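Local coordinates for probable amidase (Thermus thermophilus, PDB 2DC0), which is a probable amidase of the amidase family, with a large mixed beta-sheet flanked by helices, at residues A[214-219]-A[421-426]; A[339-344]-A[349-354]; A[236-241]-A[426-431]; A[184-189]-A[218-223]. One frame throughout, in Å; residues are numbered along the deposited sequence.

How the interactions relate
All four contacts are buried and none has a hydrogen bond between its two segments. Interactions 1 and 4 share helix 213-224, interactions 1 and 3 share helix 419-430, and interactions 2 and 3 rest on neighbouring parallel strands, 350-354 and 237-240. Interaction 1 joins helix to helix; the other three each join a helix to the end or body of a strand. Their chemistry differs: aliphatic side chains carry interaction 2, a leucine meets alanine and histidine in interaction 1, aromatic rings dominate interaction 3, and a threonine hydroxyl marks interaction 4. Interaction 4 lies nearest the chain's centre (about 11 Å, centre to centre), interaction 2 about 20 Å from it; segments of both also reach the second subunit.

Interaction 1: A[214-219]-A[421-426]; sequences RDAHFL and KVLALG
Leu-423 reaches from helix 419-430 to Ala-216 and His-217. Its CB already points at helix 213-224, and from there CG stands anti to the carbonyl carbon (chi1 -71°), carrying the fork of the side chain toward that helix. One prong, CD1, lies against the backbone of His-217, 3.8 Å from its CA, and sits 3.9 Å from its CB. The same methyl meets the imidazole at its edge, near the ring plane, and the two side chains cross at about a right angle. The other prong, CD2, is 4.2 Å from Ala-216 CB. The two helices, 213-224 and 419-430, pack on one face of the large mixed sheet, and strand 182-185 runs beneath both: Val-182 touches Ala-216, while Phe-184 touches Leu-423. A small residue suits position 216, where helix, neighbouring helix and strand come together, and the branched end of a leucine suits position 423, since its two methyls can meet two successive residues. His-217, partly exposed, has its CB directed toward the contact, but the end of its side chain leads away, and the side chain also touches Ile-228 and Leu-230 in the following loop.

Interaction 2: A[339-344]-A[349-354]; sequences LELVKA and DALLLP
Leu-341 and Leu-351 meet through different first torsions. On the helix, Leu-341 has CG anti to the backbone N (chi1 178°), which brings its branched end nearer to the strand than its own CB direction would suggest. On the strand, Leu-351 has its CB directed toward the helix and CG anti to the carbonyl carbon (chi1 -57°). The side chains cross obliquely and touch methyl to methyl, with CD1 of Leu-341 4.0 Å from CD1 of Leu-351. That same CD1 of Leu-351 also faces Ala-344, at 4.4 Å from its CB, while CD2 of Leu-351 rests 3.7 Å from the carbonyl oxygen of Ala-344. Leu-351 thus uses both methyls on the last turns of helix 324-345. Ala-344, one turn on from Leu-341, is small enough to let the strand leucine come up to the helix backbone. The unit is a helix followed after a short turn by strand 350-354 of the mixed sheet. Along that strand side chains alternate: Ala-350 and Leu-352 meet helix 419-430, whereas Leu-351 turns to helix 324-345 on the other face. The outward sides of the same helix serve the dimer, where Lys-343 forms a salt bridge with Glu-226 of the second subunit and Val-342 packs on its Tyr-416. With no hydrogen bond or charge pair between the two segments, the contact probably depends on the fit of apolar groups and their removal from water, and it sets no strict direction.

Interaction 3: A[236-241]-A[426-431]; sequences PVFGVP and GGWLEA
Pro-236 lies over a face of the Trp-428 indole, while Phe-238 approaches the same side chain with a ring edge. CG of Pro-236 stands 3.8 Å from the centroid of the six-membered ring and only 8° off its normal, a CH-pi contact. The proline and tryptophan side chains cross at about a right angle. The torsion of Trp-428, with CG anti to the backbone N (chi1 -174°), swings the indole out from the helix so that its benzene part reaches the proline. A rigid pyrrolidine suits this place because its CH groups are held out to the pi face with little freedom to move away. Phe-238 meets the tryptophan obliquely, with CE2 4.0 Å from CZ3 of Trp-428. Strand 237-240 is an inner strand of the mixed sheet, between parallel neighbours 350-354 and 270-273, and helix 419-430 lies across it; Pro-236, just before the strand, and Phe-238, two residues on, turn the same way, as alternation in an extended chain requires. The phenyl tip is met by Leu-429 from the opposite direction: CZ of Phe-238 is 4.1 Å from CD1 of Leu-429 and equally close to its CG and CD2, so its para carbon rests against the fork of the leucine. Leu-352 of strand 350-354, the neighbour in the sheet, touches both Phe-238 and Leu-429, and Leu-425, a turn earlier in the helix, touches Pro-236 and Phe-238. The partly exposed Trp-428 also makes a cation-pi contact with Arg-432.

Interaction 4: A[184-189]-A[218-223]; sequences FKPSYG and FLTEIL
Thr-220 OG1 is hydrogen-bonded to the carbonyl oxygen of Ala-216, one turn back in its own helix, and at the same time lies against the ring of Phe-184. The hydroxyl sits 3.4 Å from CD2 of Phe-184, at the edge and near the ring plane, where the C-H groups carry slight positive charge; an oxygen there is probably better placed than over the pi face. With chi1 at -63°, OG1 is anti to the carbonyl carbon and can bond back to the helix, while CG2, anti to the backbone N, points to the strand end. That methyl is 4.0 Å from CE2 of Phe-184 and 3.9 Å from CG of Pro-186. Threonine suits the place because one branch satisfies its polar atom within the helix and the other supplies a methyl to two apolar neighbours. The aromatic and threonine side chains cross at about a right angle. Phe-184 and Pro-186 face helix 213-224, and Lys-185 between them faces away, as alternation in an extended chain leads one to expect; its NZ gives a hydrogen bond of 3.1 Å to the backbone O of Pro-186, coming from 42° out of the carbonyl plane, and another to the carbonyl of Val-393. Helix 419-430 also borders the Phe-184 ring, with Val-422 at CE1, and Pro-208 of the adjacent strand 206-210 touches Thr-220, so that Thr-220 seats helix 213-224 on the neighbouring strands 182-185 and 206-210.

Interaction 1: A[214-219]-A[421-426]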
loop_
_atom_site.group_PDB
_atom_site.type_symbol
_atom_site.label_atom_id
_atom_site.label_comp_id
_atom_site.label_asym_id
_atom_site.label_seq_id
_atom_site.Cartn_x
_atom_site.Cartn_y
_atom_site.Cartn_z
ATOM N N ARG A 214 25.540 -9.115 6.116
ATOM C CA ARG A 214 25.701 -8.544 7.455
ATOM C C ARG A 214 26.008 -7.050 7.358
ATOM O O ARG A 214 25.616 -6.271 8.229
ATOM C CB ARG A 214 26.801 -9.271 8.243
ATOM C CG ARG A 214 28.207 -9.115 7.688
ATOM C CD ARG A 214 29.221 -9.798 8.594
ATOM N NE ARG A 214 30.594 -9.499 8.202
ATOM C CZ ARG A 214 31.662 -9.863 8.907
ATOM N NH1 ARG A 214 31.512 -10.541 10.039
ATOM N NH2 ARG A 214 32.883 -9.545 8.489
ATOM N N ASP A 215 26.704 -6.651 6.297
ATOM C CA ASP A 215 27.011 -5.242 6.083
ATOM C C ASP A 215 25.726 -4.499 5.709
ATOM O O ASP A 215 25.497 -3.368 6.153
ATOM C CB ASP A 215 28.028 -5.066 4.954
ATOM C CG ASP A 215 29.469 -5.156 5.438
ATOM O OD1 ASP A 215 29.702 -5.540 6.605
ATOM O OD2 ASP A 215 30.374 -4.843 4.641
ATOM N N ALA A 216 24.891 -5.134 4.887
ATOM C CA ALA A 216 23.634 -4.523 4.451
ATOM C C ALA A 216 22.744 -4.197 5.651
ATOM O O ALA A 216 22.149 -3.121 5.723
ATOM C CB ALA A 216 22.898 -5.466 3.477
ATOM N N HIS A 217 22.641 -5.145 6.579
ATOM C CA HIS A 217 21.850 -4.966 7.793
ATOM C C HIS A 217 22.465 -3.867 8.671
ATOM O O HIS A 217 21.772 -2.974 9.155
ATOM C CB HIS A 217 21.810 -6.275 8.584
ATOM C CG HIS A 217 21.383 -6.106 10.010
ATOM N ND1 HIS A 217 20.082 -5.827 10.372
ATOM C CD2 HIS A 217 22.094 -6.148 11.163
ATOM C CE1 HIS A 217 20.010 -5.703 11.686
ATOM N NE2 HIS A 217 21.216 -5.894 12.189
ATOM N N PHE A 218 23.772 -3.956 8.868
ATOM C CA PHE A 218 24.516 -3.004 9.685
ATOM C C PHE A 218 24.313 -1.574 9.204
ATOM O O PHE A 218 23.972 -0.680 9.984
ATOM C CB PHE A 218 26.005 -3.367 9.641
ATOM C CG PHE A 218 26.896 -2.434 10.421
ATOM C CD1 PHE A 218 26.676 -2.200 11.776
ATOM C CD2 PHE A 218 27.981 -1.818 9.805
ATOM C CE1 PHE A 218 27.525 -1.365 12.508
ATOM C CE2 PHE A 218 28.838 -0.981 10.530
ATOM C CZ PHE A 218 28.604 -0.758 11.884
ATOM N N LEU A 219 24.514 -1.369 7.910
ATOM C CA LEU A 219 24.375 -0.054 7.308
ATOM C C LEU A 219 22.927 0.439 7.279
ATOM O O LEU A 219 22.670 1.635 7.450
ATOM C CB LEU A 219 24.953 -0.096 5.897
ATOM C CG LEU A 219 25.569 1.163 5.305
ATOM C CD1 LEU A 219 26.560 1.808 6.281
ATOM C CD2 LEU A 219 26.275 0.766 4.018
ATOM N N LYS A 421 13.450 -9.615 8.886
ATOM C CA LYS A 421 13.213 -10.989 8.459
ATOM C C LYS A 421 13.875 -11.248 7.111
ATOM O O LYS A 421 14.456 -12.311 6.886
ATOM C CB LYS A 421 11.705 -11.256 8.363
ATOM C CG LYS A 421 11.327 -12.709 8.101
ATOM C CD LYS A 421 9.808 -12.873 8.120
ATOM C CE LYS A 421 9.391 -14.329 7.964
ATOM N NZ LYS A 421 9.905 -15.163 9.083
ATOM N N VAL A 422 13.781 -10.275 6.212
ATOM C CA VAL A 422 14.389 -10.408 4.898
ATOM C C VAL A 422 15.902 -10.533 5.026
ATOM O O VAL A 422 16.524 -11.408 4.413
ATOM C CB VAL A 422 14.049 -9.196 4.007
ATOM C CG1 VAL A 422 14.842 -9.259 2.703
ATOM C CG2 VAL A 422 12.555 -9.191 3.712
ATOM N N LEU A 423 16.492 -9.661 5.836
ATOM C CA LEU A 423 17.933 -9.674 6.039
ATOM C C LEU A 423 18.394 -10.972 6.700
ATOM O O LEU A 423 19.454 -11.502 6.369
ATOM C CB LEU A 423 18.344 -8.455 6.873
ATOM C CG LEU A 423 18.205 -7.151 6.072
ATOM C CD1 LEU A 423 18.277 -5.931 6.992
ATOM C CD2 LEU A 423 19.304 -7.098 5.019
ATOM N N ALA A 424 17.594 -11.489 7.630
ATOM C CA ALA A 424 17.941 -12.738 8.300
ATOM C C ALA A 424 17.907 -13.887 7.288
ATOM O O ALA A 424 18.818 -14.715 7.244
ATOM C CB ALA A 424 16.964 -13.014 9.448
ATOM N N LEU A 425 16.856 -13.940 6.476
ATOM C CA LEU A 425 16.746 -14.991 5.469
ATOM C C LEU A 425 17.866 -14.844 4.440
ATOM O O LEU A 425 18.361 -15.835 3.907
ATOM C CB LEU A 425 15.381 -14.934 4.774
ATOM C CG LEU A 425 14.174 -15.313 5.640
ATOM C CD1 LEU A 425 12.889 -14.855 4.956
ATOM C CD2 LEU A 425 14.149 -16.822 5.876
ATOM N N GLY A 426 18.264 -13.603 4.169
ATOM C CA GLY A 426 19.337 -13.369 3.221
ATOM C C GLY A 426 20.645 -13.939 3.745
ATOM O O GLY A 426 21.427 -14.528 2.994
#

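Interaction 2: A[339-344]-A[349-354]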
loop_
_atom_site.group_PDB
_atom_site.type_symbol
_atom_site.label_atom_id
_atom_site.label_comp_id
_atom_site.label_asym_id
_atom_site.label_seq_id
_atom_site.Cartn_x
_atom_site.Cartn_y
_atom_site.Cartn_z
ATOM N N LEU A 339 -3.216 -6.038 -2.798
ATOM C CA LEU A 339 -3.769 -7.251 -2.183
ATOM C C LEU A 339 -3.143 -8.529 -2.757
ATOM O O LEU A 339 -2.957 -9.515 -2.037
ATOM C CB LEU A 339 -5.298 -7.296 -2.341
ATOM C CG LEU A 339 -6.042 -8.461 -1.678
ATOM C CD1 LEU A 339 -5.735 -8.507 -0.181
ATOM C CD2 LEU A 339 -7.545 -8.305 -1.909
ATOM N N GLU A 340 -2.814 -8.506 -4.048
ATOM C CA GLU A 340 -2.194 -9.659 -4.712
ATOM C C GLU A 340 -0.852 -10.035 -4.092
ATOM O O GLU A 340 -0.544 -11.215 -3.908
ATOM C CB GLU A 340 -1.962 -9.375 -6.197
ATOM C CG GLU A 340 -3.153 -9.620 -7.087
ATOM C CD GLU A 340 -2.796 -9.493 -8.553
ATOM O OE1 GLU A 340 -1.747 -10.043 -8.958
ATOM O OE2 GLU A 340 -3.565 -8.851 -9.297
ATOM N N LEU A 341 -0.039 -9.027 -3.804
ATOM C CA LEU A 341 1.261 -9.274 -3.202
ATOM C C LEU A 341 1.089 -9.784 -1.769
ATOM O O LEU A 341 1.786 -10.704 -1.340
ATOM C CB LEU A 341 2.107 -7.996 -3.208
ATOM C CG LEU A 341 3.488 -8.126 -2.543
ATOM C CD1 LEU A 341 4.236 -9.322 -3.129
ATOM C CD2 LEU A 341 4.283 -6.840 -2.753
ATOM N N VAL A 342 0.153 -9.186 -1.036
ATOM C CA VAL A 342 -0.118 -9.587 0.338
ATOM C C VAL A 342 -0.519 -11.061 0.393
ATOM O O VAL A 342 -0.068 -11.813 1.266
ATOM C CB VAL A 342 -1.249 -8.718 0.947
ATOM C CG1 VAL A 342 -1.685 -9.277 2.299
ATOM C CG2 VAL A 342 -0.755 -7.281 1.108
ATOM N N LYS A 343 -1.362 -11.470 -0.548
ATOM C CA LYS A 343 -1.825 -12.851 -0.618
ATOM C C LYS A 343 -0.697 -13.817 -0.977
ATOM O O LYS A 343 -0.631 -14.927 -0.449
ATOM C CB LYS A 343 -2.969 -12.963 -1.635
ATOM C CG LYS A 343 -4.228 -12.229 -1.191
ATOM C CD LYS A 343 -5.257 -12.075 -2.302
ATOM C CE LYS A 343 -5.963 -13.372 -2.638
ATOM N NZ LYS A 343 -7.074 -13.109 -3.601
ATOM N N ALA A 344 0.199 -13.396 -1.862
ATOM C CA ALA A 344 1.301 -14.265 -2.253
ATOM C C ALA A 344 2.259 -14.499 -1.085
ATOM O O ALA A 344 2.851 -15.567 -0.974
ATOM C CB ALA A 344 2.055 -13.661 -3.441
ATOM N N ASP A 349 7.698 -17.303 4.351
ATOM C CA ASP A 349 8.576 -16.340 5.008
ATOM C C ASP A 349 9.025 -15.250 4.044
ATOM O O ASP A 349 9.268 -14.109 4.444
ATOM C CB ASP A 349 9.781 -17.057 5.620
ATOM C CG ASP A 349 9.380 -17.997 6.746
ATOM O OD1 ASP A 349 8.655 -17.540 7.655
ATOM O OD2 ASP A 349 9.783 -19.180 6.724
ATOM N N ALA A 350 9.130 -15.604 2.768
ATOM C CA ALA A 350 9.531 -14.641 1.750
ATOM C C ALA A 350 9.354 -15.244 0.378
ATOM O O ALA A 350 9.154 -16.447 0.239
ATOM C CB ALA A 350 10.991 -14.243 1.948
ATOM N N LEU A 351 9.413 -14.392 -0.636
ATOM C CA LEU A 351 9.316 -14.849 -2.006
ATOM C C LEU A 351 10.746 -14.870 -2.516
ATOM O O LEU A 351 11.585 -14.089 -2.062
ATOM C CB LEU A 351 8.498 -13.877 -2.864
ATOM C CG LEU A 351 7.070 -13.572 -2.412
ATOM C CD1 LEU A 351 6.364 -12.746 -3.481
ATOM C CD2 LEU A 351 6.327 -14.871 -2.156
ATOM N N LEU A 352 11.011 -15.781 -3.444
ATOM C CA LEU A 352 12.314 -15.911 -4.080
ATOM C C LEU A 352 12.099 -15.870 -5.588
ATOM O O LEU A 352 11.159 -16.472 -6.103
ATOM C CB LEU A 352 12.974 -17.247 -3.737
ATOM C CG LEU A 352 13.486 -17.512 -2.325
ATOM C CD1 LEU A 352 14.258 -18.835 -2.308
ATOM C CD2 LEU A 352 14.403 -16.365 -1.900
ATOM N N LEU A 353 12.973 -15.151 -6.284
ATOM C CA LEU A 353 12.930 -15.048 -7.743
ATOM C C LEU A 353 14.198 -14.330 -8.185
ATOM O O LEU A 353 14.727 -13.495 -7.455
ATOM C CB LEU A 353 11.705 -14.253 -8.212
ATOM C CG LEU A 353 11.620 -12.776 -7.808
ATOM C CD1 LEU A 353 10.846 -11.978 -8.869
ATOM C CD2 LEU A 353 10.938 -12.671 -6.455
ATOM N N PRO A 354 14.708 -14.648 -9.378
ATOM C CA PRO A 354 15.923 -13.985 -9.853
ATOM C C PRO A 354 15.721 -12.473 -9.902
ATOM O O PRO A 354 14.590 -11.990 -10.019
ATOM C CB PRO A 354 16.114 -14.573 -11.247
ATOM C CG PRO A 354 15.525 -15.931 -11.120
ATOM C CD PRO A 354 14.252 -15.654 -10.349
#

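Interaction 3: A[236-241]-A[426-431]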
loop_
_atom_site.group_PDB
_atom_site.type_symbol
_atom_site.label_atom_id
_atom_site.label_comp_id
_atom_site.label_asym_id
_atom_site.label_seq_id
_atom_site.Cartn_x
_atom_site.Cartn_y
_atom_site.Cartn_z
ATOM N N PRO A 236 12.982 -22.337 6.923
ATOM C CA PRO A 236 12.375 -21.240 6.167
ATOM C C PRO A 236 11.466 -21.771 5.063
ATOM O O PRO A 236 11.739 -22.815 4.468
ATOM C CB PRO A 236 13.584 -20.493 5.616
ATOM C CG PRO A 236 14.587 -21.595 5.416
ATOM C CD PRO A 236 14.436 -22.393 6.689
ATOM N N VAL A 237 10.372 -21.062 4.813
ATOM C CA VAL A 237 9.428 -21.446 3.769
ATOM C C VAL A 237 9.476 -20.335 2.726
ATOM O O VAL A 237 9.140 -19.188 3.013
ATOM C CB VAL A 237 7.986 -21.562 4.318
ATOM C CG1 VAL A 237 7.030 -21.942 3.195
ATOM C CG2 VAL A 237 7.936 -22.613 5.433
ATOM N N PHE A 238 9.903 -20.683 1.518
ATOM C CA PHE A 238 10.017 -19.710 0.442
ATOM C C PHE A 238 8.933 -19.897 -0.603
ATOM O O PHE A 238 8.665 -21.016 -1.038
ATOM C CB PHE A 238 11.389 -19.829 -0.219
ATOM C CG PHE A 238 12.534 -19.492 0.695
ATOM C CD1 PHE A 238 12.775 -18.170 1.072
ATOM C CD2 PHE A 238 13.382 -20.491 1.167
ATOM C CE1 PHE A 238 13.850 -17.850 1.902
ATOM C CE2 PHE A 238 14.459 -20.183 1.997
ATOM C CZ PHE A 238 14.694 -18.858 2.366
ATOM N N GLY A 239 8.309 -18.791 -0.999
ATOM C CA GLY A 239 7.275 -18.848 -2.015
ATOM C C GLY A 239 7.874 -18.460 -3.356
ATOM O O GLY A 239 8.669 -17.518 -3.443
ATOM N N VAL A 240 7.500 -19.185 -4.403
ATOM C CA VAL A 240 8.010 -18.914 -5.742
ATOM C C VAL A 240 6.833 -18.614 -6.666
ATOM O O VAL A 240 5.975 -19.469 -6.887
ATOM C CB VAL A 240 8.809 -20.132 -6.278
ATOM C CG1 VAL A 240 9.285 -19.873 -7.694
ATOM C CG2 VAL A 240 10.000 -20.405 -5.363
ATOM N N PRO A 241 6.772 -17.382 -7.206
ATOM C CA PRO A 241 5.700 -16.950 -8.105
ATOM C C PRO A 241 5.932 -17.401 -9.539
ATOM O O PRO A 241 6.240 -16.594 -10.419
ATOM C CB PRO A 241 5.721 -15.435 -7.945
ATOM C CG PRO A 241 7.188 -15.155 -7.788
ATOM C CD PRO A 241 7.651 -16.251 -6.851
ATOM N N GLY A 426 18.264 -13.603 4.169
ATOM C CA GLY A 426 19.337 -13.369 3.221
ATOM C C GLY A 426 20.645 -13.939 3.745
ATOM O O GLY A 426 21.427 -14.528 2.994
ATOM N N GLY A 427 20.883 -13.764 5.042
ATOM C CA GLY A 427 22.100 -14.275 5.645
ATOM C C GLY A 427 22.115 -15.792 5.618
ATOM O O GLY A 427 23.153 -16.415 5.390
ATOM N N TRP A 428 20.951 -16.383 5.853
ATOM C CA TRP A 428 20.807 -17.832 5.851
ATOM C C TRP A 428 21.141 -18.375 4.463
ATOM O O TRP A 428 21.874 -19.362 4.324
ATOM C CB TRP A 428 19.374 -18.210 6.222
ATOM C CG TRP A 428 19.161 -19.682 6.379
ATOM C CD1 TRP A 428 19.333 -20.423 7.519
ATOM C CD2 TRP A 428 18.728 -20.596 5.368
ATOM N NE1 TRP A 428 19.034 -21.745 7.275
ATOM C CE2 TRP A 428 18.668 -21.880 5.962
ATOM C CE3 TRP A 428 18.400 -20.460 4.010
ATOM C CZ2 TRP A 428 18.272 -23.020 5.247
ATOM C CZ3 TRP A 428 18.007 -21.595 3.300
ATOM C CH2 TRP A 428 17.955 -22.860 3.922
ATOM N N LEU A 429 20.605 -17.722 3.436
ATOM C CA LEU A 429 20.845 -18.132 2.052
ATOM C C LEU A 429 22.294 -17.903 1.636
ATOM O O LEU A 429 22.909 -18.770 1.025
ATOM C CB LEU A 429 19.909 -17.369 1.110
ATOM C CG LEU A 429 18.432 -17.790 1.115
ATOM C CD1 LEU A 429 17.583 -16.706 0.453
ATOM C CD2 LEU A 429 18.278 -19.113 0.347
ATOM N N GLU A 430 22.829 -16.732 1.972
ATOM C CA GLU A 430 24.204 -16.374 1.636
ATOM C C GLU A 430 25.210 -17.419 2.129
ATOM O O GLU A 430 26.169 -17.755 1.429
ATOM C CB GLU A 430 24.532 -15.003 2.237
ATOM C CG GLU A 430 25.933 -14.481 1.982
ATOM C CD GLU A 430 26.194 -13.185 2.741
ATOM O OE1 GLU A 430 26.085 -13.205 3.980
ATOM O OE2 GLU A 430 26.497 -12.158 2.103
ATOM N N ALA A 431 24.986 -17.926 3.337
ATOM C CA ALA A 431 25.862 -18.927 3.928
ATOM C C ALA A 431 25.718 -20.280 3.231
ATOM O O ALA A 431 26.540 -21.174 3.437
ATOM C CB ALA A 431 25.544 -19.075 5.429
#

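Interaction 4: A[184-189]-A[218-223]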
loop_
_atom_site.group_PDB
_atom_site.type_symbol
_atom_site.label_atom_id
_atom_site.label_comp_id
_atom_site.label_asym_id
_atom_site.label_seq_id
_atom_site.Cartn_x
_atom_site.Cartn_y
_atom_site.Cartn_z
ATOM N N PHE A 184 20.373 -3.832 -0.899
ATOM C CA PHE A 184 19.146 -3.937 -0.127
ATOM C C PHE A 184 18.212 -2.741 -0.264
ATOM O O PHE A 184 18.612 -1.596 -0.039
ATOM C CB PHE A 184 19.464 -4.174 1.355
ATOM C CG PHE A 184 18.239 -4.371 2.216
ATOM C CD1 PHE A 184 17.304 -5.358 1.910
ATOM C CD2 PHE A 184 18.025 -3.568 3.334
ATOM C CE1 PHE A 184 16.163 -5.544 2.707
ATOM C CE2 PHE A 184 16.895 -3.742 4.139
ATOM C CZ PHE A 184 15.959 -4.730 3.828
ATOM N N LYS A 185 16.970 -3.014 -0.662
ATOM C CA LYS A 185 15.955 -1.966 -0.774
ATOM C C LYS A 185 15.022 -2.179 0.411
ATOM O O LYS A 185 14.183 -3.083 0.391
ATOM C CB LYS A 185 15.136 -2.078 -2.064
ATOM C CG LYS A 185 14.073 -0.963 -2.178
ATOM C CD LYS A 185 12.950 -1.302 -3.155
ATOM C CE LYS A 185 11.995 -2.334 -2.569
ATOM N NZ LYS A 185 11.302 -1.806 -1.352
ATOM N N PRO A 186 15.163 -1.358 1.463
ATOM C CA PRO A 186 14.319 -1.483 2.651
ATOM C C PRO A 186 12.879 -1.118 2.340
ATOM O O PRO A 186 12.557 -0.687 1.225
ATOM C CB PRO A 186 14.934 -0.482 3.631
ATOM C CG PRO A 186 16.351 -0.341 3.161
ATOM C CD PRO A 186 16.189 -0.320 1.661
ATOM N N SER A 187 12.014 -1.288 3.332
ATOM C CA SER A 187 10.610 -0.926 3.173
ATOM C C SER A 187 10.599 0.551 2.815
ATOM O O SER A 187 11.459 1.318 3.262
ATOM C CB SER A 187 9.846 -1.125 4.485
ATOM O OG SER A 187 9.794 -2.498 4.849
ATOM N N TYR A 188 9.623 0.954 2.014
ATOM C CA TYR A 188 9.504 2.349 1.606
ATOM C C TYR A 188 9.584 3.289 2.811
ATOM O O TYR A 188 8.994 3.016 3.857
ATOM C CB TYR A 188 8.171 2.572 0.885
ATOM C CG TYR A 188 7.921 4.007 0.484
ATOM C CD1 TYR A 188 8.480 4.537 -0.679
ATOM C CD2 TYR A 188 7.118 4.840 1.271
ATOM C CE1 TYR A 188 8.245 5.858 -1.051
ATOM C CE2 TYR A 188 6.880 6.165 0.906
ATOM C CZ TYR A 188 7.444 6.665 -0.253
ATOM O OH TYR A 188 7.208 7.979 -0.610
ATOM N N GLY A 189 10.339 4.375 2.661
ATOM C CA GLY A 189 10.452 5.368 3.712
ATOM C C GLY A 189 11.301 5.083 4.935
ATOM O O GLY A 189 11.552 5.996 5.722
ATOM N N PHE A 218 23.772 -3.956 8.868
ATOM C CA PHE A 218 24.516 -3.004 9.685
ATOM C C PHE A 218 24.313 -1.574 9.204
ATOM O O PHE A 218 23.972 -0.680 9.984
ATOM C CB PHE A 218 26.005 -3.367 9.641
ATOM C CG PHE A 218 26.896 -2.434 10.421
ATOM C CD1 PHE A 218 26.676 -2.200 11.776
ATOM C CD2 PHE A 218 27.981 -1.818 9.805
ATOM C CE1 PHE A 218 27.525 -1.365 12.508
ATOM C CE2 PHE A 218 28.838 -0.981 10.530
ATOM C CZ PHE A 218 28.604 -0.758 11.884
ATOM N N LEU A 219 24.514 -1.369 7.910
ATOM C CA LEU A 219 24.375 -0.054 7.308
ATOM C C LEU A 219 22.927 0.439 7.279
ATOM O O LEU A 219 22.670 1.635 7.450
ATOM C CB LEU A 219 24.953 -0.096 5.897
ATOM C CG LEU A 219 25.569 1.163 5.305
ATOM C CD1 LEU A 219 26.560 1.808 6.281
ATOM C CD2 LEU A 219 26.275 0.766 4.018
ATOM N N THR A 220 21.981 -0.473 7.067
ATOM C CA THR A 220 20.573 -0.089 7.024
ATOM C C THR A 220 20.116 0.431 8.390
ATOM O O THR A 220 19.335 1.372 8.460
ATOM C CB THR A 220 19.676 -1.275 6.562
ATOM O OG1 THR A 220 20.036 -1.650 5.225
ATOM C CG2 THR A 220 18.204 -0.878 6.574
ATOM N N GLU A 221 20.611 -0.163 9.473
ATOM C CA GLU A 221 20.239 0.304 10.808
ATOM C C GLU A 221 20.729 1.740 10.987
ATOM O O GLU A 221 20.008 2.595 11.506
ATOM C CB GLU A 221 20.857 -0.575 11.895
ATOM C CG GLU A 221 20.290 -1.982 11.974
ATOM C CD GLU A 221 20.801 -2.727 13.194
ATOM O OE1 GLU A 221 22.031 -2.721 13.416
ATOM O OE2 GLU A 221 19.982 -3.329 13.920
ATOM N N ILE A 222 21.957 2.001 10.548
ATOM C CA ILE A 222 22.537 3.332 10.657
ATOM C C ILE A 222 21.786 4.320 9.772
ATOM O O ILE A 222 21.496 5.439 10.187
ATOM C CB ILE A 222 24.035 3.332 10.248
ATOM C CG1 ILE A 222 24.830 2.395 11.163
ATOM C CG2 ILE A 222 24.593 4.744 10.295
ATOM C CD1 ILE A 222 24.814 2.703 12.684
ATOM N N LEU A 223 21.462 3.901 8.553
ATOM C CA LEU A 223 20.743 4.761 7.615
ATOM C C LEU A 223 19.328 5.069 8.074
ATOM O O LEU A 223 18.821 6.167 7.855
ATOM C CB LEU A 223 20.692 4.105 6.236
ATOM C CG LEU A 223 22.015 4.096 5.467
ATOM C CD1 LEU A 223 21.917 3.144 4.279
ATOM C CD2 LEU A 223 22.335 5.512 5.003
#